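Local coordinates for 1-deoxy-D-xylulose 5-phosphate reductoisomerase (Zymomonas mobilis, PDB 1R0K), which catalyses the NADPH- and divalent-metal-dependent rearrangement and reduction of 1-deoxy-D-xylulose 5-phosphate to 2-C-methyl-D-erythritol 4-phosphate in isoprenoid biosynthesis, at residues A360-L365 and F369-E374; D355-A360 and R376-A381; T145-D150 and L274-R279; G14-S19 and T268-T273; P179-S184 and D296-D301. One frame throughout, in Å; residues are numbered along the deposited sequence.

The five contacts fall into two touching pairs and one that stands apart. Interactions 1 and 2 share A360 and both use helix 365-385, fastening onto it the chain that leads in from helix 345-356. Interactions 3 and 4, centres about 10 Å apart, share helix 267-275, which packs against the edge strand of the parallel sheet and against the first helix of the NADPH-binding fold. Interaction 5 joins two loops, its centre 29 to 34 Å from those of the others. Chemistry follows depth: the partly buried interactions 3 and 4 are aliphatic or CH-pi, and interaction 1 adds a helical backbone bond, whereas the surface contacts rely on polar groups, an amide against rings in interaction 2 and a salt bridge in interaction 5.

Interaction 1: A360-L365 and F369-E374; sequences ATPSSL and FAIDNE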
# COMPACT_ATOMS: atom_id res chain seq x y z
N ALA B 360 16.51 -34.86 10.57
CA ALA B 360 16.36 -34.71 9.13
C ALA B 360 15.13 -33.88 8.79
O ALA B 360 14.22 -33.73 9.62
CB ALA B 360 16.27 -36.09 8.47
N THR B 361 15.09 -33.34 7.58
CA THR B 361 13.96 -32.54 7.13
C THR B 361 12.69 -33.38 7.20
O THR B 361 12.68 -34.53 6.78
CB THR B 361 14.15 -32.07 5.68
OG1 THR B 361 15.36 -31.31 5.57
CG2 THR B 361 12.98 -31.19 5.25
N PRO B 362 11.60 -32.81 7.73
CA PRO B 362 10.33 -33.54 7.83
C PRO B 362 9.79 -33.88 6.44
O PRO B 362 9.89 -33.07 5.53
CB PRO B 362 9.41 -32.55 8.56
CG PRO B 362 10.36 -31.68 9.31
CD PRO B 362 11.48 -31.47 8.33
N SER B 363 9.22 -35.07 6.28
CA SER B 363 8.66 -35.45 4.99
C SER B 363 7.15 -35.63 5.11
O SER B 363 6.45 -35.79 4.12
CB SER B 363 9.29 -36.76 4.49
OG SER B 363 8.87 -37.86 5.26
N SER B 364 6.65 -35.58 6.35
CA SER B 364 5.22 -35.73 6.62
C SER B 364 4.92 -35.07 7.97
O SER B 364 5.84 -34.76 8.72
CB SER B 364 4.84 -37.20 6.71
OG SER B 364 5.37 -37.78 7.89
N LEU B 365 3.64 -34.86 8.27
CA LEU B 365 3.28 -34.26 9.55
C LEU B 365 3.74 -35.17 10.68
O LEU B 365 4.08 -34.69 11.77
CB LEU B 365 1.76 -34.03 9.64
CG LEU B 365 1.18 -32.86 8.84
CD1 LEU B 365 -0.31 -32.74 9.12
CD2 LEU B 365 1.90 -31.57 9.21
N PHE B 369 5.62 -33.89 14.15
CA PHE B 369 5.22 -34.19 15.52
C PHE B 369 6.38 -34.83 16.28
O PHE B 369 6.63 -34.51 17.44
CB PHE B 369 4.03 -35.14 15.53
CG PHE B 369 2.77 -34.53 14.98
CD1 PHE B 369 1.97 -35.23 14.10
CD2 PHE B 369 2.38 -33.25 15.37
CE1 PHE B 369 0.79 -34.68 13.61
CE2 PHE B 369 1.21 -32.69 14.89
CZ PHE B 369 0.41 -33.40 14.01
N ALA B 370 7.08 -35.75 15.62
CA ALA B 370 8.21 -36.43 16.25
C ALA B 370 9.31 -35.43 16.58
O ALA B 370 9.90 -35.47 17.66
CB ALA B 370 8.74 -37.53 15.33
N ILE B 371 9.59 -34.53 15.64
CA ILE B 371 10.62 -33.52 15.84
C ILE B 371 10.21 -32.59 16.98
O ILE B 371 11.03 -32.25 17.83
CB ILE B 371 10.81 -32.69 14.57
CG1 ILE B 371 11.40 -33.58 13.48
CG2 ILE B 371 11.71 -31.48 14.85
CD1 ILE B 371 11.49 -32.91 12.13
N ASP B 372 8.95 -32.18 17.00
CA ASP B 372 8.46 -31.30 18.05
C ASP B 372 8.63 -31.98 19.40
O ASP B 372 9.13 -31.38 20.36
CB ASP B 372 6.98 -30.97 17.84
CG ASP B 372 6.47 -29.91 18.80
OD1 ASP B 372 6.69 -28.71 18.53
OD2 ASP B 372 5.85 -30.27 19.82
N ASN B 373 8.21 -33.24 19.47
CA ASN B 373 8.30 -34.03 20.69
C ASN B 373 9.73 -34.15 21.20
O ASN B 373 10.01 -33.89 22.36
CB ASN B 373 7.73 -35.44 20.46
CG ASN B 373 8.03 -36.39 21.60
OD1 ASN B 373 7.57 -36.19 22.72
ND2 ASN B 373 8.82 -37.43 21.33
N GLU B 374 10.62 -34.57 20.31
CA GLU B 374 12.02 -34.74 20.67
C GLU B 374 12.68 -33.42 21.06
O GLU B 374 13.41 -33.36 22.05
CB GLU B 374 12.78 -35.39 19.50
CG GLU B 374 14.16 -35.93 19.86
CD GLU B 374 14.13 -36.94 20.99
OE1 GLU B 374 13.15 -37.72 21.08
OE2 GLU B 374 15.08 -36.96 21.79
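The opening turn of helix 365-385 is closed by L365 and F369, and two residues beyond F369, I371 reaches back to P362 in the loop leading into the helix. F369 N donates to L365 O at 2.9 Å, the i to i+4 bond of an alpha helix. With CG anti to its own carbonyl carbon (chi1 -67°), F369 turns its ring back toward the preceding turn. F369 CD1 therefore lies 3.2 Å from L365 O, approached obliquely, while F369 CE1 meets L365 CB at 4.1 Å. The helix start is marked by S364 at the N-cap, whose hydroxyl makes a weak bond to the backbone N of D367. Serine suits this place because its short side chain can fold back onto an N-H of the first turn. The second patch is wholly apolar in its side chains: I371 CD1 presses on P362 CG at 3.3 Å, tighter than ordinary van der Waals contact, with the two side chains crossing at about a right angle. Proline offers a rigid hydrocarbon surface and keeps the incoming loop extended beside the helix. L365 and F369 also pack on helix 107-115 through K108, and I371 on A323 and V324 of helix 321-337. On its loop side, I371 CD1 lies 3.8 Å from A360 O.

Interaction 2: D355-A360 and R376-A381; sequences DHYTPA and RIQAAA
The carboxamide of Q378 fits beside two rings, H356 and Y357, with its NE2 as the atom nearest to both. Q378 NE2 stands 3.6 Å from H356 ND1, at the edge of the imidazole and near its plane, and the amide is turned almost perpendicular to that ring (85°). Toward Y357 the same Q378 NE2 comes within 3.8 Å of CD1, obliquely, with amide and phenol planes 65° apart. The aliphatic part of the glutamine joins in, Q378 CG lying 4.2 Å from Y357 CB. This contact covers H356 ND1, which has no hydrogen-bonding partner in the model, so Q378 NE2 and H356 ND1 are neighbours without being a bonded pair. A bend at chi2 (-89°) lays the amide of Q378 across the two rings, and glutamine suits the place by pairing a flexible apolar stem with a flat polar end. The setting is the loop joining two helices of the C-terminal region: H356 ends helix 345-356, Y357 is the first residue to leave helical geometry, and Q378 projects from helix 365-385. Both rings leave their backbone with CG anti to N, which directs them at the second helix. Farther out, P359 CD sits 3.4 Å above the centre of one face of the Y357 ring. Y357 also packs along I371, E374 and A375 of helix 365-385 and on V324 of helix 321-337.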
# COMPACT_ATOMS: atom_id res chain seq x y z
N ASP B 355 21.55 -26.36 18.41
CA ASP B 355 22.88 -26.88 18.12
C ASP B 355 22.99 -28.37 18.41
O ASP B 355 23.65 -29.11 17.68
CB ASP B 355 23.96 -26.15 18.93
CG ASP B 355 24.14 -24.71 18.50
OD1 ASP B 355 24.05 -24.43 17.28
OD2 ASP B 355 24.39 -23.86 19.37
N HIS B 356 22.33 -28.82 19.47
CA HIS B 356 22.39 -30.22 19.89
C HIS B 356 21.49 -31.20 19.15
O HIS B 356 21.87 -32.35 18.92
CB HIS B 356 22.11 -30.29 21.40
CG HIS B 356 22.31 -31.65 21.99
ND1 HIS B 356 21.46 -32.71 21.74
CD2 HIS B 356 23.25 -32.12 22.84
CE1 HIS B 356 21.87 -33.77 22.41
NE2 HIS B 356 22.96 -33.44 23.08
N TYR B 357 20.29 -30.76 18.78
CA TYR B 357 19.34 -31.64 18.09
C TYR B 357 19.11 -31.17 16.66
O TYR B 357 18.46 -30.15 16.42
CB TYR B 357 18.02 -31.68 18.86
CG TYR B 357 16.97 -32.55 18.22
CD1 TYR B 357 17.22 -33.89 17.94
CD2 TYR B 357 15.71 -32.03 17.90
CE1 TYR B 357 16.24 -34.69 17.34
CE2 TYR B 357 14.73 -32.82 17.32
CZ TYR B 357 15.00 -34.15 17.04
OH TYR B 357 14.02 -34.94 16.48
N THR B 358 19.62 -31.94 15.71
CA THR B 358 19.50 -31.59 14.30
C THR B 358 18.97 -32.75 13.46
O THR B 358 19.71 -33.36 12.68
CB THR B 358 20.87 -31.16 13.75
OG1 THR B 358 21.83 -32.18 14.04
CG2 THR B 358 21.31 -29.86 14.40
N PRO B 359 17.67 -33.06 13.58
CA PRO B 359 17.04 -34.15 12.83
C PRO B 359 16.92 -33.86 11.33
O PRO B 359 17.20 -32.74 10.88
CB PRO B 359 15.68 -34.27 13.50
CG PRO B 359 15.36 -32.84 13.83
CD PRO B 359 16.67 -32.33 14.39
N ALA B 360 16.51 -34.86 10.57
CA ALA B 360 16.36 -34.71 9.13
C ALA B 360 15.13 -33.88 8.79
O ALA B 360 14.22 -33.73 9.62
CB ALA B 360 16.27 -36.09 8.47
N ARG B 376 11.36 -30.84 22.35
CA ARG B 376 10.85 -30.50 23.67
C ARG B 376 11.61 -31.24 24.77
O ARG B 376 11.96 -30.67 25.80
CB ARG B 376 9.36 -30.84 23.78
CG ARG B 376 8.43 -29.84 23.11
CD ARG B 376 7.02 -30.40 22.97
NE ARG B 376 6.08 -29.38 22.51
CZ ARG B 376 5.52 -28.47 23.30
NH1 ARG B 376 5.79 -28.47 24.60
NH2 ARG B 376 4.71 -27.55 22.79
N ILE B 377 11.85 -32.53 24.55
CA ILE B 377 12.56 -33.33 25.53
C ILE B 377 14.02 -32.89 25.65
O ILE B 377 14.55 -32.78 26.75
CB ILE B 377 12.48 -34.82 25.15
CG1 ILE B 377 11.04 -35.31 25.32
CG2 ILE B 377 13.44 -35.64 26.01
CD1 ILE B 377 10.82 -36.73 24.87
N GLN B 378 14.66 -32.63 24.52
CA GLN B 378 16.05 -32.18 24.50
C GLN B 378 16.21 -30.81 25.15
O GLN B 378 17.17 -30.56 25.89
CB GLN B 378 16.55 -32.12 23.06
CG GLN B 378 16.53 -33.46 22.35
CD GLN B 378 17.81 -34.23 22.54
OE1 GLN B 378 18.25 -34.45 23.67
NE2 GLN B 378 18.42 -34.63 21.43
N ALA B 379 15.28 -29.91 24.87
CA ALA B 379 15.32 -28.57 25.43
C ALA B 379 15.19 -28.66 26.95
O ALA B 379 15.94 -28.01 27.68
CB ALA B 379 14.18 -27.72 24.85
N ALA B 380 14.24 -29.46 27.42
CA ALA B 380 14.02 -29.64 28.85
C ALA B 380 15.28 -30.16 29.53
O ALA B 380 15.63 -29.71 30.62
CB ALA B 380 12.86 -30.60 29.09
N ALA B 381 15.94 -31.12 28.88
CA ALA B 381 17.16 -31.70 29.43
C ALA B 381 18.22 -30.62 29.55
O ALA B 381 18.93 -30.55 30.56
CB ALA B 381 17.66 -32.82 28.53

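Interaction 3: T145-D150 and L274-R279; sequences TLLPVD and LAWPKR
L147 and W276 meet through a CH-pi contact: L147 CD2 lies over one face of the indole, 4.2 Å from the centroid of its five-membered ring and 16° from the ring normal. The other branch supplies an aliphatic contact, L147 CD1 reaching W276 CB at 3.7 Å, so both leucine methyls lie on the same side of the indole. A third apolar touch comes from T145, whose CG2 approaches the six-membered ring obliquely, 3.6 Å from W276 CZ3. The threonine presents this methyl because CG2, not OG1, stands anti to the backbone N. T145 and L147 point the same way, as alternate strand residues do. W276 is the first residue beyond helix 267-275, and its CG is anti to the backbone N (chi1 -163°), which swings the broad ring to the strand. Tryptophan suits the place with a flat surface wide enough for both side chains, leucine with its paired methyls. The second face of the indole is covered by P277 CB, 3.8 Å above the plane; the peptide bond before P277 is cis, letting the proline fold back on the ring. Were W276 replaced by an alanine, L147 CD2 and T145 CG2 would probably lose the ring they rest on and a gap would open beside P277.

Strand 145-148, the edge of the seven-stranded parallel sheet, bonds to strand 119-122 and leads to D150, predicted to bind manganese. L147 also packs on F157 of helix 151-159, the W276 ring meets that of H272, and R279 forms a salt bridge with D254 of the second subunit.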
# COMPACT_ATOMS: atom_id res chain seq x y z
N THR B 145 -5.91 -21.96 -2.49
CA THR B 145 -5.75 -20.52 -2.37
C THR B 145 -5.46 -20.31 -0.89
O THR B 145 -6.35 -20.46 -0.05
CB THR B 145 -7.03 -19.76 -2.73
OG1 THR B 145 -7.33 -19.97 -4.12
CG2 THR B 145 -6.86 -18.27 -2.47
N LEU B 146 -4.21 -19.98 -0.57
CA LEU B 146 -3.81 -19.77 0.82
C LEU B 146 -3.74 -18.28 1.16
O LEU B 146 -2.97 -17.53 0.55
CB LEU B 146 -2.45 -20.43 1.07
CG LEU B 146 -1.99 -20.44 2.53
CD1 LEU B 146 -2.87 -21.40 3.32
CD2 LEU B 146 -0.53 -20.87 2.60
N LEU B 147 -4.54 -17.85 2.13
CA LEU B 147 -4.56 -16.45 2.53
C LEU B 147 -4.16 -16.31 3.99
O LEU B 147 -4.85 -16.80 4.88
CB LEU B 147 -5.97 -15.88 2.31
CG LEU B 147 -6.53 -16.10 0.89
CD1 LEU B 147 -8.02 -15.77 0.86
CD2 LEU B 147 -5.75 -15.24 -0.10
N PRO B 148 -3.03 -15.63 4.26
CA PRO B 148 -2.54 -15.43 5.63
C PRO B 148 -3.44 -14.46 6.40
O PRO B 148 -3.78 -13.39 5.91
CB PRO B 148 -1.14 -14.88 5.41
CG PRO B 148 -1.30 -14.07 4.14
CD PRO B 148 -2.15 -14.98 3.27
N VAL B 149 -3.78 -14.84 7.63
CA VAL B 149 -4.66 -14.05 8.48
C VAL B 149 -4.00 -13.05 9.42
O VAL B 149 -4.53 -11.95 9.63
CB VAL B 149 -5.56 -14.99 9.31
CG1 VAL B 149 -6.38 -14.19 10.33
CG2 VAL B 149 -6.49 -15.76 8.38
N ASP B 150 -2.86 -13.41 9.99
CA ASP B 150 -2.19 -12.51 10.93
C ASP B 150 -1.83 -11.15 10.33
O ASP B 150 -1.53 -11.04 9.14
CB ASP B 150 -0.97 -13.22 11.53
CG ASP B 150 -1.38 -14.40 12.42
OD1 ASP B 150 -2.55 -14.45 12.85
OD2 ASP B 150 -0.52 -15.27 12.70
N LEU B 274 -11.70 -13.30 3.84
CA LEU B 274 -13.05 -13.79 3.63
C LEU B 274 -13.64 -13.33 2.30
O LEU B 274 -14.26 -14.12 1.58
CB LEU B 274 -13.95 -13.35 4.80
CG LEU B 274 -15.40 -13.83 4.76
CD1 LEU B 274 -15.44 -15.35 4.66
CD2 LEU B 274 -16.16 -13.35 5.99
N ALA B 275 -13.43 -12.07 1.95
CA ALA B 275 -13.96 -11.53 0.69
C ALA B 275 -13.10 -11.80 -0.54
O ALA B 275 -13.61 -11.83 -1.66
CB ALA B 275 -14.19 -10.03 0.84
N TRP B 276 -11.79 -12.00 -0.34
CA TRP B 276 -10.87 -12.23 -1.46
C TRP B 276 -11.50 -13.12 -2.53
O TRP B 276 -12.10 -14.15 -2.21
CB TRP B 276 -9.58 -12.89 -0.95
CG TRP B 276 -8.46 -12.77 -1.94
CD1 TRP B 276 -7.60 -11.72 -2.08
CD2 TRP B 276 -8.14 -13.70 -2.98
NE1 TRP B 276 -6.77 -11.93 -3.16
CE2 TRP B 276 -7.08 -13.14 -3.73
CE3 TRP B 276 -8.66 -14.95 -3.36
CZ2 TRP B 276 -6.52 -13.78 -4.84
CZ3 TRP B 276 -8.10 -15.59 -4.47
CH2 TRP B 276 -7.05 -15.00 -5.19
N PRO B 277 -11.33 -12.77 -3.82
CA PRO B 277 -10.60 -11.62 -4.36
C PRO B 277 -11.35 -10.28 -4.32
O PRO B 277 -10.86 -9.28 -4.84
CB PRO B 277 -10.30 -12.06 -5.79
CG PRO B 277 -11.55 -12.80 -6.15
CD PRO B 277 -11.79 -13.65 -4.91
N LYS B 278 -12.53 -10.27 -3.71
CA LYS B 278 -13.32 -9.05 -3.59
C LYS B 278 -13.02 -8.41 -2.24
O LYS B 278 -12.15 -8.86 -1.50
CB LYS B 278 -14.81 -9.37 -3.68
CG LYS B 278 -15.22 -10.12 -4.93
CD LYS B 278 -16.70 -10.45 -4.91
CE LYS B 278 -17.14 -11.14 -6.19
NZ LYS B 278 -18.60 -11.45 -6.18
N ARG B 279 -13.75 -7.35 -1.92
CA ARG B 279 -13.59 -6.67 -0.64
C ARG B 279 -14.98 -6.58 -0.01
O ARG B 279 -15.99 -6.51 -0.72
CB ARG B 279 -13.04 -5.25 -0.84
CG ARG B 279 -11.60 -5.19 -1.31
CD ARG B 279 -10.61 -5.31 -0.17
NE ARG B 279 -9.23 -5.14 -0.63
CZ ARG B 279 -8.19 -4.94 0.16
NH1 ARG B 279 -8.34 -4.89 1.48
NH2 ARG B 279 -6.97 -4.80 -0.36

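Interaction 4: G14-S19 and T268-T273; sequences GSIGHS and TPIGHT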
# COMPACT_ATOMS: atom_id res chain seq x y z
N GLY B 14 -12.09 -18.89 19.75
CA GLY B 14 -10.99 -18.05 20.19
C GLY B 14 -11.26 -16.65 19.68
O GLY B 14 -12.34 -16.40 19.15
N SER B 15 -10.30 -15.74 19.82
CA SER B 15 -10.50 -14.36 19.35
C SER B 15 -10.66 -14.29 17.83
O SER B 15 -11.53 -13.58 17.32
CB SER B 15 -9.35 -13.46 19.80
OG SER B 15 -8.11 -13.95 19.33
N ILE B 16 -9.82 -15.02 17.10
CA ILE B 16 -9.91 -15.02 15.63
C ILE B 16 -11.27 -15.58 15.21
O ILE B 16 -11.94 -15.03 14.34
CB ILE B 16 -8.79 -15.87 14.99
CG1 ILE B 16 -7.42 -15.24 15.26
CG2 ILE B 16 -9.04 -16.01 13.48
CD1 ILE B 16 -7.19 -13.90 14.57
N GLY B 17 -11.67 -16.69 15.83
CA GLY B 17 -12.94 -17.31 15.51
C GLY B 17 -14.12 -16.40 15.76
O GLY B 17 -15.05 -16.33 14.95
N HIS B 18 -14.09 -15.69 16.88
CA HIS B 18 -15.16 -14.76 17.21
C HIS B 18 -15.24 -13.64 16.18
O HIS B 18 -16.32 -13.28 15.73
CB HIS B 18 -14.92 -14.16 18.60
CG HIS B 18 -15.37 -15.04 19.72
ND1 HIS B 18 -15.01 -14.82 21.03
CD2 HIS B 18 -16.16 -16.14 19.73
CE1 HIS B 18 -15.57 -15.74 21.80
NE2 HIS B 18 -16.27 -16.55 21.04
N SER B 19 -14.08 -13.10 15.80
CA SER B 19 -14.03 -12.03 14.81
C SER B 19 -14.51 -12.55 13.46
O SER B 19 -15.18 -11.84 12.71
CB SER B 19 -12.61 -11.49 14.68
OG SER B 19 -12.19 -10.85 15.88
N THR B 268 -10.31 -6.58 9.93
CA THR B 268 -9.81 -6.02 8.67
C THR B 268 -9.06 -7.10 7.90
O THR B 268 -9.39 -7.39 6.76
CB THR B 268 -8.92 -4.78 8.90
OG1 THR B 268 -9.74 -3.70 9.39
CG2 THR B 268 -8.24 -4.34 7.60
N PRO B 269 -8.02 -7.71 8.51
CA PRO B 269 -7.33 -8.76 7.75
C PRO B 269 -8.23 -9.98 7.51
O PRO B 269 -8.17 -10.59 6.45
CB PRO B 269 -6.11 -9.08 8.63
CG PRO B 269 -6.58 -8.69 10.03
CD PRO B 269 -7.30 -7.40 9.75
N ILE B 270 -9.07 -10.33 8.48
CA ILE B 270 -9.96 -11.47 8.31
C ILE B 270 -10.92 -11.14 7.17
O ILE B 270 -11.12 -11.95 6.26
CB ILE B 270 -10.77 -11.79 9.60
CG1 ILE B 270 -9.84 -12.31 10.69
CG2 ILE B 270 -11.84 -12.84 9.31
CD1 ILE B 270 -10.51 -12.50 12.04
N GLY B 271 -11.51 -9.94 7.22
CA GLY B 271 -12.43 -9.53 6.18
C GLY B 271 -11.78 -9.62 4.81
O GLY B 271 -12.43 -9.94 3.81
N HIS B 272 -10.48 -9.33 4.74
CA HIS B 272 -9.76 -9.40 3.48
C HIS B 272 -9.69 -10.85 2.98
O HIS B 272 -9.90 -11.11 1.80
CB HIS B 272 -8.34 -8.82 3.62
CG HIS B 272 -7.41 -9.19 2.50
ND1 HIS B 272 -6.71 -10.38 2.47
CD2 HIS B 272 -7.08 -8.53 1.37
CE1 HIS B 272 -5.99 -10.44 1.37
NE2 HIS B 272 -6.19 -9.33 0.68
N THR B 273 -9.41 -11.79 3.88
CA THR B 273 -9.31 -13.18 3.45
C THR B 273 -10.67 -13.78 3.14
O THR B 273 -10.80 -14.64 2.28
CB THR B 273 -8.60 -14.06 4.51
OG1 THR B 273 -9.44 -14.20 5.67
CG2 THR B 273 -7.27 -13.44 4.94
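Segments 14-19 and 268-273 come closest at S19 and I270, CA to CA 7.7 Å. Helix 15-25 is the first helix of the Rossmann-type NADPH-binding fold, starting at the glycine-rich turn, with G14 as its N-cap; G14, S15 and I16 are predicted to bind the cofactor. The contact is made by a single methyl of the other helix. I270 CD1 rests 3.5 Å from S19 CB and 3.7 Å from I16 O, and meets I16 CG2 at 4.1 Å as the two isoleucines cross obliquely. The extended chi2 of I270 (173°) carries CD1 straight out to the partner helix. A serine suits the near position, being small enough to let the methyl lie almost against the backbone, while I16 CG2 adds a second apolar touch to the same methyl. I16 and I270 both also pack on M98 of the central sheet, which ties the contact to strand 96-99. Helix 267-275 also reaches the second subunit, where T268 OG1 bonds to the carbonyl oxygen of D254. Near its end, T273 OG1 folds back to give its hydrogen to I270 O at 2.9 Å, in the carbonyl plane on a lone pair.

Interaction 5: P179-S184 and D296-D301; sequences PFRTTS and DFEAPD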
# COMPACT_ATOMS: atom_id res chain seq x y z
N PRO B 179 7.47 -5.02 24.85
CA PRO B 179 7.53 -4.19 26.05
C PRO B 179 8.95 -3.78 26.48
O PRO B 179 9.11 -2.81 27.22
CB PRO B 179 6.83 -5.06 27.10
CG PRO B 179 7.19 -6.44 26.67
CD PRO B 179 6.99 -6.37 25.17
N PHE B 180 9.96 -4.49 26.00
CA PHE B 180 11.34 -4.16 26.37
C PHE B 180 12.15 -3.57 25.24
O PHE B 180 13.37 -3.69 25.20
CB PHE B 180 12.04 -5.41 26.92
CG PHE B 180 11.34 -6.01 28.09
CD1 PHE B 180 10.99 -5.22 29.18
CD2 PHE B 180 11.00 -7.36 28.11
CE1 PHE B 180 10.30 -5.75 30.27
CE2 PHE B 180 10.32 -7.90 29.20
CZ PHE B 180 9.97 -7.10 30.28
N ARG B 181 11.45 -2.90 24.32
CA ARG B 181 12.09 -2.28 23.17
C ARG B 181 13.27 -1.38 23.54
O ARG B 181 14.27 -1.33 22.81
CB ARG B 181 11.06 -1.45 22.38
CG ARG B 181 11.66 -0.63 21.23
CD ARG B 181 10.57 0.14 20.48
NE ARG B 181 9.84 1.06 21.35
CZ ARG B 181 10.19 2.32 21.60
NH1 ARG B 181 11.29 2.83 21.05
NH2 ARG B 181 9.44 3.07 22.39
N THR B 182 13.17 -0.67 24.65
CA THR B 182 14.25 0.23 25.06
C THR B 182 15.01 -0.25 26.29
O THR B 182 15.80 0.51 26.87
CB THR B 182 13.70 1.63 25.35
OG1 THR B 182 12.83 1.57 26.48
CG2 THR B 182 12.93 2.16 24.15
N THR B 183 14.77 -1.49 26.68
CA THR B 183 15.41 -2.09 27.86
C THR B 183 16.75 -2.73 27.50
O THR B 183 16.87 -3.42 26.48
CB THR B 183 14.51 -3.19 28.47
OG1 THR B 183 13.21 -2.64 28.73
CG2 THR B 183 15.12 -3.71 29.77
N SER B 184 17.76 -2.50 28.33
CA SER B 184 19.09 -3.05 28.10
C SER B 184 19.13 -4.54 28.42
O SER B 184 18.28 -5.05 29.15
CB SER B 184 20.11 -2.35 29.00
OG SER B 184 19.91 -2.71 30.36
N ASP B 296 6.83 6.41 14.70
CA ASP B 296 8.26 6.27 14.94
C ASP B 296 8.84 5.01 14.31
O ASP B 296 8.15 4.00 14.20
CB ASP B 296 8.54 6.23 16.45
CG ASP B 296 8.18 7.52 17.13
OD1 ASP B 296 8.79 8.55 16.78
OD2 ASP B 296 7.28 7.50 18.00
N PHE B 297 10.10 5.08 13.90
CA PHE B 297 10.78 3.94 13.29
C PHE B 297 12.23 3.88 13.75
O PHE B 297 12.89 4.91 13.90
CB PHE B 297 10.75 4.04 11.76
CG PHE B 297 9.38 4.24 11.19
CD1 PHE B 297 8.86 5.52 11.02
CD2 PHE B 297 8.60 3.14 10.84
CE1 PHE B 297 7.57 5.70 10.52
CE2 PHE B 297 7.31 3.31 10.33
CZ PHE B 297 6.80 4.59 10.17
N GLU B 298 12.73 2.67 13.98
CA GLU B 298 14.11 2.48 14.42
C GLU B 298 14.57 1.09 14.02
O GLU B 298 13.76 0.21 13.73
CB GLU B 298 14.22 2.65 15.94
CG GLU B 298 13.51 1.57 16.74
CD GLU B 298 13.58 1.80 18.24
OE1 GLU B 298 12.90 2.72 18.74
OE2 GLU B 298 14.33 1.07 18.93
N ALA B 299 15.88 0.89 13.98
CA ALA B 299 16.43 -0.40 13.60
C ALA B 299 16.27 -1.43 14.71
O ALA B 299 16.28 -1.09 15.89
CB ALA B 299 17.91 -0.26 13.24
N PRO B 300 16.08 -2.69 14.34
CA PRO B 300 15.93 -3.70 15.39
C PRO B 300 17.32 -3.91 16.00
O PRO B 300 18.33 -3.60 15.37
CB PRO B 300 15.43 -4.92 14.61
CG PRO B 300 16.12 -4.76 13.29
CD PRO B 300 15.94 -3.29 13.00
N ASP B 301 17.37 -4.42 17.22
CA ASP B 301 18.66 -4.66 17.86
C ASP B 301 18.88 -6.16 17.98
O ASP B 301 18.37 -6.80 18.90
CB ASP B 301 18.67 -4.02 19.25
CG ASP B 301 20.06 -4.02 19.88
OD1 ASP B 301 20.81 -4.99 19.66
OD2 ASP B 301 20.39 -3.06 20.59
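R181 and E298 reach each other along differently shaped chains. R181 leaves its backbone with CG anti to N, runs extended through chi2 and bends at chi3 (59°), so the guanidinium turns toward the carboxylate. E298 places CG between its backbone N and carbonyl carbon, the crowded position, and then extends to deliver OE1. The two close a salt bridge in which R181 NH1 donates to E298 OE1 at 2.8 Å, with a bent N-H...O angle of 132°. The donor arrives on the syn side of OE1 but well out of the carboxylate plane, and the two flat groups stand nearly perpendicular (84°). With the planes so turned the groups do not pair two-for-two; E298 OE2 lies 3.9 Å from R181 CG.

R181 is the second residue of a type I turn from F180 to T183, closed by T183 N to F180 O at 3.0 Å. Within that turn T182 CG2 sits 3.5 Å above one face of the guanidinium, toward its rim. R304 binds the carbonyl oxygens of R181 and T183, and R181 and E298 both pack on V240 of strand 236-240. D296, in the same segment as E298, pairs in antiparallel fashion with a strand of the second subunit. The R181 side chain lies about 7 Å from that of S176, predicted to bind the substrate.

A leucine in place of R181 would probably leave the E298 carboxylate without its charged mate and the two loops without this bridge. Long, flexible charged side chains suit such a span between loops, but a single bent bond near the surface is likely to be weakened by competing water.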